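Local coordinates for hypothetical protein PH0226 (Pyrococcus horikoshii, PDB 1VE3) that binds S-adenosylmethionine and probably acts as a methyltransferase on a substrate that is not known, at residues D105-D111 with K137-T143; N122-V128 with L202-F207; Y206-A211 with T222-K227. One frame throughout, in Å; residues are numbered along the deposited sequence.

Contact 1: residues D105-D111 with K137-T143; sequences DYVIFID and KFIMYFT. With SAM (S-adenosylmethionine), chain C.
Phe109 lies alongside Met140 (selenomethionine), the two side chains pointing the same way from parallel strands. The selenium sits in plane at the ring edge, SE 5.2 Å from the centroid of the Phe109 ring, a Met-aromatic contact. Phe138, with CG anti to its backbone nitrogen (chi1 177°), lays its ring on the sheet face that carries Phe109 and Met140, its CE2 3.7 Å from CB of Phe109. Helix 118-131 packs over this apolar row. On the face bearing Tyr106 and Ile139, CD of Lys137 lies 3.9 Å from CE2 of Tyr106, while its NZ hydrogen-bonds the carbonyl of Tyr35.

Six backbone hydrogen bonds alternate between the strands, the straightest from Ile139 N to Val107 O (2.9 Å, 170°). These are the fourth and fifth strands of the Rossmann-like sheet of class I methyltransferases, and the cofactor lies at the C-terminal end of the fourth: the amino nitrogen of S-adenosylmethionine donates to Ile110 O at 3.1 Å. Just beyond, the carboxylate of Asp111 stands nearly perpendicular to the Tyr141 ring, its OD1 3.1 Å from CE2 at the ring edge, and OD2 forms a salt bridge with Arg24, which also binds the cofactor.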
loop_
_atom_site.group_PDB
_atom_site.type_symbol
_atom_site.label_atom_id
_atom_site.label_comp_id
_atom_site.label_asym_id
_atom_site.label_seq_id
_atom_site.Cartn_x
_atom_site.Cartn_y
_atom_site.Cartn_z
ATOM N N ASP A 105 8.540 24.559 10.742
ATOM C CA ASP A 105 7.191 24.708 11.279
ATOM C C ASP A 105 6.716 23.315 11.681
ATOM O O ASP A 105 5.865 23.164 12.557
ATOM C CB ASP A 105 6.240 25.262 10.217
ATOM C CG ASP A 105 6.551 26.693 9.841
ATOM O OD1 ASP A 105 6.422 27.584 10.719
ATOM O OD2 ASP A 105 6.923 26.918 8.663
ATOM N N TYR A 106 7.273 22.307 11.012
ATOM C CA TYR A 106 6.942 20.907 11.268
ATOM C C TYR A 106 8.159 20.019 11.075
ATOM O O TYR A 106 9.047 20.308 10.276
ATOM C CB TYR A 106 5.867 20.381 10.308
ATOM C CG TYR A 106 4.526 21.057 10.360
ATOM C CD1 TYR A 106 4.225 22.109 9.502
ATOM C CD2 TYR A 106 3.539 20.619 11.242
ATOM C CE1 TYR A 106 2.973 22.708 9.514
ATOM C CE2 TYR A 106 2.282 21.209 11.264
ATOM C CZ TYR A 106 2.005 22.256 10.394
ATOM O OH TYR A 106 0.762 22.851 10.400
ATOM N N VAL A 107 8.169 18.924 11.818
ATOM C CA VAL A 107 9.215 17.926 11.746
ATOM C C VAL A 107 8.477 16.614 11.930
ATOM O O VAL A 107 7.867 16.393 12.973
ATOM C CB VAL A 107 10.241 18.087 12.886
ATOM C CG1 VAL A 107 11.160 16.883 12.928
ATOM C CG2 VAL A 107 11.046 19.360 12.680
ATOM N N ILE A 108 8.494 15.763 10.909
ATOM C CA ILE A 108 7.824 14.470 11.008
ATOM C C ILE A 108 8.888 13.400 11.167
ATOM O O ILE A 108 9.970 13.486 10.576
ATOM C CB ILE A 108 6.938 14.181 9.772
ATOM C CG1 ILE A 108 7.796 14.069 8.508
ATOM C CG2 ILE A 108 5.915 15.293 9.619
ATOM C CD1 ILE A 108 7.001 13.724 7.251
ATOM N N PHE A 109 8.566 12.398 11.977
ATOM C CA PHE A 109 9.483 11.314 12.316
ATOM C C PHE A 109 8.628 10.041 12.343
ATOM O O PHE A 109 7.910 9.765 13.317
ATOM C CB PHE A 109 10.084 11.645 13.694
ATOM C CG PHE A 109 11.188 10.736 14.136
ATOM C CD1 PHE A 109 12.261 10.452 13.300
ATOM C CD2 PHE A 109 11.190 10.222 15.428
ATOM C CE1 PHE A 109 13.321 9.669 13.743
ATOM C CE2 PHE A 109 12.248 9.436 15.885
ATOM C CZ PHE A 109 13.315 9.161 15.041
ATOM N N ILE A 110 8.714 9.269 11.263
ATOM C CA ILE A 110 7.898 8.072 11.115
ATOM C C ILE A 110 8.617 6.722 11.079
ATOM O O ILE A 110 9.619 6.564 10.393
ATOM C CB ILE A 110 7.027 8.209 9.833
ATOM C CG1 ILE A 110 6.127 9.447 9.962
ATOM C CG2 ILE A 110 6.213 6.944 9.603
ATOM C CD1 ILE A 110 5.268 9.735 8.741
ATOM N N ASP A 111 8.078 5.752 11.818
ATOM C CA ASP A 111 8.623 4.391 11.867
ATOM C C ASP A 111 10.148 4.331 11.882
ATOM O O ASP A 111 10.732 3.620 11.070
ATOM C CB ASP A 111 8.143 3.580 10.649
ATOM C CG ASP A 111 6.664 3.228 10.699
ATOM O OD1 ASP A 111 6.213 2.692 11.734
ATOM O OD2 ASP A 111 5.953 3.466 9.687
ATOM N N LYS A 137 5.455 22.233 15.174
ATOM C CA LYS A 137 4.951 20.972 15.698
ATOM C C LYS A 137 5.814 19.767 15.332
ATOM O O LYS A 137 6.249 19.624 14.197
ATOM C CB LYS A 137 3.510 20.758 15.222
ATOM C CG LYS A 137 2.554 21.776 15.826
ATOM C CD LYS A 137 1.329 22.034 14.978
ATOM C CE LYS A 137 0.209 21.062 15.278
ATOM N NZ LYS A 137 -1.048 21.482 14.596
ATOM N N PHE A 138 6.074 18.923 16.327
ATOM C CA PHE A 138 6.848 17.699 16.149
ATOM C C PHE A 138 5.811 16.587 16.066
ATOM O O PHE A 138 5.058 16.381 17.008
ATOM C CB PHE A 138 7.749 17.450 17.365
ATOM C CG PHE A 138 8.532 16.155 17.302
ATOM C CD1 PHE A 138 8.781 15.428 18.461
ATOM C CD2 PHE A 138 9.040 15.680 16.094
ATOM C CE1 PHE A 138 9.526 14.241 18.421
ATOM C CE2 PHE A 138 9.784 14.502 16.043
ATOM C CZ PHE A 138 10.028 13.780 17.208
ATOM N N ILE A 139 5.765 15.878 14.945
ATOM C CA ILE A 139 4.795 14.801 14.781
ATOM C C ILE A 139 5.478 13.465 14.513
ATOM O O ILE A 139 6.097 13.284 13.461
ATOM C CB ILE A 139 3.830 15.109 13.614
ATOM C CG1 ILE A 139 3.020 16.366 13.938
ATOM C CG2 ILE A 139 2.911 13.917 13.361
ATOM C CD1 ILE A 139 2.134 16.834 12.801
HETATM N N MSE A 140 5.373 12.528 15.453
HETATM C CA MSE A 140 5.997 11.230 15.244
HETATM C C MSE A 140 5.034 10.049 15.355
HETATM O O MSE A 140 4.018 10.097 16.050
HETATM C CB MSE A 140 7.222 11.042 16.174
HETATM C CG MSE A 140 6.990 10.512 17.586
HETATM SE SE MSE A 140 8.692 9.930 18.451
HETATM C CE MSE A 140 8.587 8.057 18.062
ATOM N N TYR A 141 5.353 8.998 14.615
ATOM C CA TYR A 141 4.555 7.789 14.610
ATOM C C TYR A 141 5.508 6.664 14.948
ATOM O O TYR A 141 6.574 6.539 14.340
ATOM C CB TYR A 141 3.939 7.549 13.230
ATOM C CG TYR A 141 3.289 6.189 13.103
ATOM C CD1 TYR A 141 2.036 5.932 13.662
ATOM C CD2 TYR A 141 3.938 5.154 12.440
ATOM C CE1 TYR A 141 1.452 4.668 13.559
ATOM C CE2 TYR A 141 3.365 3.893 12.332
ATOM C CZ TYR A 141 2.128 3.654 12.890
ATOM O OH TYR A 141 1.581 2.391 12.790
ATOM N N PHE A 142 5.142 5.859 15.933
ATOM C CA PHE A 142 5.999 4.757 16.333
ATOM C C PHE A 142 5.166 3.596 16.818
ATOM O O PHE A 142 3.969 3.733 17.091
ATOM C CB PHE A 142 6.977 5.186 17.442
ATOM C CG PHE A 142 6.311 5.526 18.751
ATOM C CD1 PHE A 142 5.642 6.739 18.919
ATOM C CD2 PHE A 142 6.328 4.622 19.807
ATOM C CE1 PHE A 142 4.997 7.045 20.121
ATOM C CE2 PHE A 142 5.687 4.917 21.008
ATOM C CZ PHE A 142 5.019 6.130 21.166
ATOM N N THR A 143 5.814 2.448 16.930
ATOM C CA THR A 143 5.142 1.250 17.382
ATOM C C THR A 143 5.714 0.845 18.731
ATOM O O THR A 143 6.929 0.844 18.921
ATOM C CB THR A 143 5.333 0.110 16.357
ATOM O OG1 THR A 143 4.744 0.506 15.114
ATOM C CG2 THR A 143 4.677 -1.181 16.837
HETATM N N SAM C . 10.418 7.825 7.646
HETATM C CA SAM C . 10.676 6.654 6.760
HETATM C C SAM C . 9.352 6.130 6.212
HETATM O O SAM C . 9.317 5.739 5.038
HETATM O OXT SAM C . 8.381 6.136 7.031
HETATM C CB SAM C . 11.328 5.588 7.582
HETATM C CG SAM C . 12.129 4.663 6.809
HETATM S SD SAM C . 12.934 3.339 7.797
HETATM C CE SAM C . 11.689 2.460 8.503
HETATM C "C5'" SAM C . 13.965 4.212 8.985
HETATM C "C4'" SAM C . 15.114 5.183 8.398
HETATM O "O4'" SAM C . 15.835 5.809 9.515
HETATM C "C3'" SAM C . 16.222 4.446 7.662
HETATM O "O3'" SAM C . 15.933 4.975 6.275
HETATM C "C2'" SAM C . 17.556 4.994 8.038
HETATM O "O2'" SAM C . 18.578 5.258 7.129
HETATM C "C1'" SAM C . 17.089 6.168 8.976
HETATM N N9 SAM C . 18.056 6.459 10.043
HETATM C C8 SAM C . 18.671 5.651 10.999
HETATM N N7 SAM C . 19.488 6.299 11.792
HETATM C C5 SAM C . 19.426 7.587 11.359
HETATM C C6 SAM C . 20.068 8.835 11.774
HETATM N N6 SAM C . 20.939 8.891 12.796
HETATM N N1 SAM C . 19.771 10.031 11.086
HETATM C C2 SAM C . 18.887 10.014 10.037
HETATM N N3 SAM C . 18.238 8.911 9.570
HETATM C C4 SAM C . 18.543 7.716 10.270
#

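Contact 2: residues N122-V128 with L202-F207; sequences NQVFKEV and LAKLYF
Leu202 meets Phe125 through CB, which is 4.0 Å from CE2, and its backbone carbonyl carbon lies near the plane of that ring, at the edge. Ala203 packs on the same ring, its backbone nitrogen near CE2 of Phe125, while its carbonyl oxygen accepts from the amides of both Tyr206 and Phe207, which holds the chain in a tight turn between Ala203 and Phe207. Leu205 places CB over one face of the Tyr206 ring.

The opposite face of Tyr206 rests on the helix backbone, CA of Lys126 standing 4.1 Å above the ring plane over its centre. CB of Phe125 presses on CD2 of Tyr206 at 3.5 Å. Asn122 comes in at the ring edge, where its ND2 is modelled as donating to OH of Tyr206 at 2.5 Å, shorter than is usual for such a bond, so its exact geometry is doubtful. Phe207 turns the edge of its ring toward the face of Phe125, the planes 82° apart; its CZ also touches CG1 of Val128 at 3.9 Å. The result is a T-shaped aromatic pair where helix 118-131 packs on the start of strand 207-215, the edge strand of the Rossmann-like methyltransferase sheet.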
loop_
_atom_site.group_PDB
_atom_site.type_symbol
_atom_site.label_atom_id
_atom_site.label_comp_id
_atom_site.label_asym_id
_atom_site.label_seq_id
_atom_site.Cartn_x
_atom_site.Cartn_y
_atom_site.Cartn_z
ATOM N N ASN A 122 17.525 10.519 22.636
ATOM C CA ASN A 122 17.551 11.718 23.465
ATOM C C ASN A 122 18.145 12.867 22.652
ATOM O O ASN A 122 17.634 13.983 22.689
ATOM C CB ASN A 122 18.394 11.495 24.726
ATOM C CG ASN A 122 18.583 12.774 25.534
ATOM O OD1 ASN A 122 19.707 13.140 25.890
ATOM N ND2 ASN A 122 17.484 13.456 25.827
ATOM N N GLN A 123 19.218 12.582 21.915
ATOM C CA GLN A 123 19.889 13.588 21.088
ATOM C C GLN A 123 18.978 14.056 19.954
ATOM O O GLN A 123 18.944 15.238 19.628
ATOM C CB GLN A 123 21.186 13.019 20.496
ATOM C CG GLN A 123 22.075 12.314 21.513
ATOM C CD GLN A 123 23.167 11.463 20.870
ATOM O OE1 GLN A 123 22.913 10.705 19.932
ATOM N NE2 GLN A 123 24.387 11.577 21.386
ATOM N N VAL A 124 18.246 13.126 19.347
ATOM C CA VAL A 124 17.339 13.481 18.263
ATOM C C VAL A 124 16.251 14.440 18.751
ATOM O O VAL A 124 16.004 15.472 18.126
ATOM C CB VAL A 124 16.664 12.234 17.667
ATOM C CG1 VAL A 124 15.599 12.643 16.661
ATOM C CG2 VAL A 124 17.707 11.352 16.997
ATOM N N PHE A 125 15.605 14.100 19.866
ATOM C CA PHE A 125 14.557 14.957 20.411
ATOM C C PHE A 125 15.100 16.348 20.712
ATOM O O PHE A 125 14.430 17.350 20.457
ATOM C CB PHE A 125 13.960 14.366 21.690
ATOM C CG PHE A 125 13.005 13.219 21.461
ATOM C CD1 PHE A 125 12.619 12.848 20.177
ATOM C CD2 PHE A 125 12.487 12.516 22.543
ATOM C CE1 PHE A 125 11.731 11.783 19.975
ATOM C CE2 PHE A 125 11.601 11.455 22.358
ATOM C CZ PHE A 125 11.222 11.088 21.067
ATOM N N LYS A 126 16.316 16.406 21.253
ATOM C CA LYS A 126 16.938 17.681 21.578
ATOM C C LYS A 126 17.125 18.491 20.299
ATOM O O LYS A 126 16.790 19.678 20.251
ATOM C CB LYS A 126 18.286 17.457 22.268
ATOM C CG LYS A 126 18.825 18.688 22.977
ATOM C CD LYS A 126 20.075 18.362 23.780
ATOM C CE LYS A 126 19.796 17.298 24.824
ATOM N NZ LYS A 126 21.020 16.948 25.598
ATOM N N GLU A 127 17.648 17.844 19.260
ATOM C CA GLU A 127 17.861 18.505 17.974
ATOM C C GLU A 127 16.550 18.948 17.326
ATOM O O GLU A 127 16.483 20.021 16.722
ATOM C CB GLU A 127 18.616 17.579 17.015
ATOM C CG GLU A 127 20.115 17.641 17.178
ATOM C CD GLU A 127 20.655 19.014 16.837
ATOM O OE1 GLU A 127 20.850 19.292 15.637
ATOM O OE2 GLU A 127 20.867 19.820 17.766
ATOM N N VAL A 128 15.511 18.122 17.454
ATOM C CA VAL A 128 14.213 18.443 16.877
ATOM C C VAL A 128 13.664 19.714 17.514
ATOM O O VAL A 128 13.195 20.618 16.823
ATOM C CB VAL A 128 13.195 17.305 17.105
ATOM C CG1 VAL A 128 11.810 17.752 16.660
ATOM C CG2 VAL A 128 13.635 16.048 16.337
ATOM N N LEU A 202 11.108 10.566 27.452
ATOM C CA LEU A 202 12.217 11.323 26.905
ATOM C C LEU A 202 11.560 12.515 26.260
ATOM O O LEU A 202 12.145 13.600 26.258
ATOM C CB LEU A 202 12.989 10.487 25.931
ATOM C CG LEU A 202 13.893 9.394 26.520
ATOM C CD1 LEU A 202 14.668 8.697 25.402
ATOM C CD2 LEU A 202 14.871 10.016 27.509
ATOM N N ALA A 203 10.376 12.333 25.686
ATOM C CA ALA A 203 9.690 13.435 25.027
ATOM C C ALA A 203 9.365 14.546 26.031
ATOM O O ALA A 203 9.486 15.730 25.710
ATOM C CB ALA A 203 8.402 12.935 24.358
ATOM N N LYS A 204 8.976 14.158 27.245
ATOM C CA LYS A 204 8.624 15.125 28.293
ATOM C C LYS A 204 9.754 16.083 28.673
ATOM O O LYS A 204 9.509 17.101 29.329
ATOM C CB LYS A 204 8.146 14.398 29.554
ATOM C CG LYS A 204 6.806 13.690 29.416
ATOM C CD LYS A 204 6.411 13.029 30.723
ATOM C CE LYS A 204 5.060 12.316 30.621
ATOM N NZ LYS A 204 3.921 13.245 30.359
ATOM N N LEU A 205 10.984 15.764 28.275
ATOM C CA LEU A 205 12.114 16.634 28.589
ATOM C C LEU A 205 12.187 17.808 27.619
ATOM O O LEU A 205 12.774 18.848 27.933
ATOM C CB LEU A 205 13.444 15.869 28.518
ATOM C CG LEU A 205 13.620 14.557 29.287
ATOM C CD1 LEU A 205 15.093 14.137 29.235
ATOM C CD2 LEU A 205 13.166 14.720 30.732
ATOM N N TYR A 206 11.579 17.649 26.448
ATOM C CA TYR A 206 11.637 18.685 25.423
ATOM C C TYR A 206 10.305 19.185 24.888
ATOM O O TYR A 206 10.243 20.271 24.319
ATOM C CB TYR A 206 12.478 18.177 24.246
ATOM C CG TYR A 206 13.808 17.594 24.671
ATOM C CD1 TYR A 206 14.823 18.414 25.155
ATOM C CD2 TYR A 206 14.026 16.213 24.652
ATOM C CE1 TYR A 206 16.021 17.881 25.618
ATOM C CE2 TYR A 206 15.217 15.664 25.113
ATOM C CZ TYR A 206 16.211 16.505 25.597
ATOM O OH TYR A 206 17.385 15.977 26.077
ATOM N N PHE A 207 9.241 18.406 25.046
ATOM C CA PHE A 207 7.954 18.829 24.501
ATOM C C PHE A 207 6.758 18.619 25.413
ATOM O O PHE A 207 6.833 17.890 26.402
ATOM C CB PHE A 207 7.624 18.076 23.207
ATOM C CG PHE A 207 8.782 17.880 22.276
ATOM C CD1 PHE A 207 9.591 16.753 22.380
ATOM C CD2 PHE A 207 9.027 18.790 21.252
ATOM C CE1 PHE A 207 10.626 16.531 21.470
ATOM C CE2 PHE A 207 10.053 18.582 20.344
ATOM C CZ PHE A 207 10.856 17.455 20.448
#

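Contact 3: residues Y206-A211 with T222-K227; sequences YFTKEA and TVYNPK
Phe207 and Tyr224 pack CB against CB at 3.6 Å, their rings oblique to each other with planes 34° apart. Tyr224 also sets CE1 3.5 Å from CB of Lys209, and Thr208 O lies at its ring edge. The Phe207 ring stacks on Phe138 of the next strand but one.

On the face bearing Val223 and Asn225 the contact mixes polar and apolar pairs. Thr208 and Asn225 form a hydrogen-bonded antiparallel pair, the amide of each donating to the carbonyl of the other. A chi1 of -63°, with CG beside the backbone nitrogen, brings the Asn225 amide nearer strand 207-215, and ND2 donates to OE1 of Glu210 (2.9 Å, 163°), in the amide plane and onto the anti lone pair. CB of Glu210 lies 3.6 Å from CG1 of Val223, and its OE2 forms a salt bridge with Lys137. A leucine in place of Asn225 would probably leave OE1 of Glu210 without this amide donor and its carboxylate freer to turn.

Val223 O receives Glu210 N at 2.7 Å and, weakly, Ala211 N at 3.3 Å. Two residues thus face one, the classic beta bulge, here set in the C-terminal antiparallel hairpin of the methyltransferase sheet.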
loop_
_atom_site.group_PDB
_atom_site.type_symbol
_atom_site.label_atom_id
_atom_site.label_comp_id
_atom_site.label_asym_id
_atom_site.label_seq_id
_atom_site.Cartn_x
_atom_site.Cartn_y
_atom_site.Cartn_z
ATOM N N TYR A 206 11.579 17.649 26.448
ATOM C CA TYR A 206 11.637 18.685 25.423
ATOM C C TYR A 206 10.305 19.185 24.888
ATOM O O TYR A 206 10.243 20.271 24.319
ATOM C CB TYR A 206 12.478 18.177 24.246
ATOM C CG TYR A 206 13.808 17.594 24.671
ATOM C CD1 TYR A 206 14.823 18.414 25.155
ATOM C CD2 TYR A 206 14.026 16.213 24.652
ATOM C CE1 TYR A 206 16.021 17.881 25.618
ATOM C CE2 TYR A 206 15.217 15.664 25.113
ATOM C CZ TYR A 206 16.211 16.505 25.597
ATOM O OH TYR A 206 17.385 15.977 26.077
ATOM N N PHE A 207 9.241 18.406 25.046
ATOM C CA PHE A 207 7.954 18.829 24.501
ATOM C C PHE A 207 6.758 18.619 25.413
ATOM O O PHE A 207 6.833 17.890 26.402
ATOM C CB PHE A 207 7.624 18.076 23.207
ATOM C CG PHE A 207 8.782 17.880 22.276
ATOM C CD1 PHE A 207 9.591 16.753 22.380
ATOM C CD2 PHE A 207 9.027 18.790 21.252
ATOM C CE1 PHE A 207 10.626 16.531 21.470
ATOM C CE2 PHE A 207 10.053 18.582 20.344
ATOM C CZ PHE A 207 10.856 17.455 20.448
ATOM N N THR A 208 5.652 19.266 25.060
ATOM C CA THR A 208 4.387 19.106 25.749
ATOM C C THR A 208 3.538 18.487 24.637
ATOM O O THR A 208 3.697 18.843 23.467
ATOM C CB THR A 208 3.794 20.461 26.173
ATOM O OG1 THR A 208 3.619 21.315 25.024
ATOM C CG2 THR A 208 4.735 21.149 27.141
ATOM N N LYS A 209 2.666 17.540 24.963
ATOM C CA LYS A 209 1.885 16.948 23.886
ATOM C C LYS A 209 0.586 17.665 23.560
ATOM O O LYS A 209 -0.227 17.982 24.438
ATOM C CB LYS A 209 1.608 15.460 24.149
ATOM C CG LYS A 209 0.726 15.154 25.317
ATOM C CD LYS A 209 0.146 13.747 25.187
ATOM C CE LYS A 209 1.234 12.686 25.055
ATOM N NZ LYS A 209 0.672 11.304 25.092
ATOM N N GLU A 210 0.428 17.930 22.268
ATOM C CA GLU A 210 -0.748 18.595 21.719
ATOM C C GLU A 210 -1.885 17.583 21.553
ATOM O O GLU A 210 -3.001 17.821 21.997
ATOM C CB GLU A 210 -0.412 19.218 20.355
ATOM C CG GLU A 210 -1.531 20.055 19.741
ATOM C CD GLU A 210 -1.141 20.675 18.405
ATOM O OE1 GLU A 210 -0.033 21.233 18.309
ATOM O OE2 GLU A 210 -1.945 20.616 17.448
ATOM N N ALA A 211 -1.587 16.447 20.922
ATOM C CA ALA A 211 -2.592 15.413 20.694
ATOM C C ALA A 211 -1.954 14.031 20.554
ATOM O O ALA A 211 -0.733 13.907 20.472
ATOM C CB ALA A 211 -3.389 15.740 19.441
ATOM N N THR A 222 1.738 10.876 17.581
ATOM C CA THR A 222 1.749 11.903 18.619
ATOM C C THR A 222 2.127 13.280 18.090
ATOM O O THR A 222 3.027 13.410 17.266
ATOM C CB THR A 222 2.732 11.540 19.747
ATOM O OG1 THR A 222 2.385 10.260 20.290
ATOM C CG2 THR A 222 2.664 12.583 20.852
ATOM N N VAL A 223 1.432 14.308 18.569
ATOM C CA VAL A 223 1.711 15.677 18.156
ATOM C C VAL A 223 2.322 16.431 19.341
ATOM O O VAL A 223 1.705 16.555 20.395
ATOM C CB VAL A 223 0.423 16.387 17.674
ATOM C CG1 VAL A 223 0.741 17.809 17.238
ATOM C CG2 VAL A 223 -0.178 15.611 16.498
ATOM N N TYR A 224 3.538 16.932 19.156
ATOM C CA TYR A 224 4.252 17.642 20.214
ATOM C C TYR A 224 4.561 19.102 19.892
ATOM O O TYR A 224 4.745 19.470 18.735
ATOM C CB TYR A 224 5.580 16.927 20.519
ATOM C CG TYR A 224 5.451 15.633 21.295
ATOM C CD1 TYR A 224 5.014 15.633 22.617
ATOM C CD2 TYR A 224 5.782 14.412 20.714
ATOM C CE1 TYR A 224 4.913 14.455 23.343
ATOM C CE2 TYR A 224 5.689 13.222 21.432
ATOM C CZ TYR A 224 5.253 13.252 22.745
ATOM O OH TYR A 224 5.159 12.085 23.467
ATOM N N ASN A 225 4.626 19.923 20.935
ATOM C CA ASN A 225 4.960 21.335 20.794
ATOM C C ASN A 225 6.243 21.528 21.599
ATOM O O ASN A 225 6.346 21.055 22.729
ATOM C CB ASN A 225 3.848 22.212 21.368
ATOM C CG ASN A 225 2.530 22.039 20.634
ATOM O OD1 ASN A 225 1.463 22.225 21.210
ATOM N ND2 ASN A 225 2.604 21.691 19.351
ATOM N N PRO A 226 7.236 22.223 21.024
ATOM C CA PRO A 226 8.520 22.481 21.679
ATOM C C PRO A 226 8.434 23.428 22.870
ATOM O O PRO A 226 7.564 24.294 22.924
ATOM C CB PRO A 226 9.364 23.060 20.550
ATOM C CG PRO A 226 8.357 23.814 19.753
ATOM C CD PRO A 226 7.202 22.845 19.688
ATOM N N LYS A 227 9.341 23.247 23.825
ATOM C CA LYS A 227 9.391 24.094 25.009
ATOM C C LYS A 227 10.482 25.145 24.826
ATOM O O LYS A 227 11.262 25.024 23.855
ATOM C CB LYS A 227 9.703 23.267 26.255
ATOM C CG LYS A 227 8.680 22.201 26.576
ATOM C CD LYS A 227 8.954 21.617 27.949
ATOM C CE LYS A 227 7.960 20.529 28.296
ATOM N NZ LYS A 227 8.063 20.169 29.728
ATOM O OXT LYS A 227 10.545 26.068 25.669
HETATM O O HOH W 1 5.023 23.776 25.254
#

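Along the chain, contacts 1 and 2 interlock, since helix 118-131 connects strand 104-110 to strand 136-143, whereas contact 3 opens only after contact 1 has closed. Contacts 1 and 3 belong to the same mixed sheet, their centres about 10 Å apart, and meet where strand 136-143 runs antiparallel to strand 219-226. Contact 2 lies about 12 Å from contact 1 and 10 Å from contact 3, centre to centre, and shares Tyr206 and Phe207 with the latter. Phe138 touches Val128, Phe125 and Phe207, so one apolar cluster centred on it joins all three. The apolar side chains of the cofactor-side strands and the C-terminal hairpin thus meet under helix 118-131.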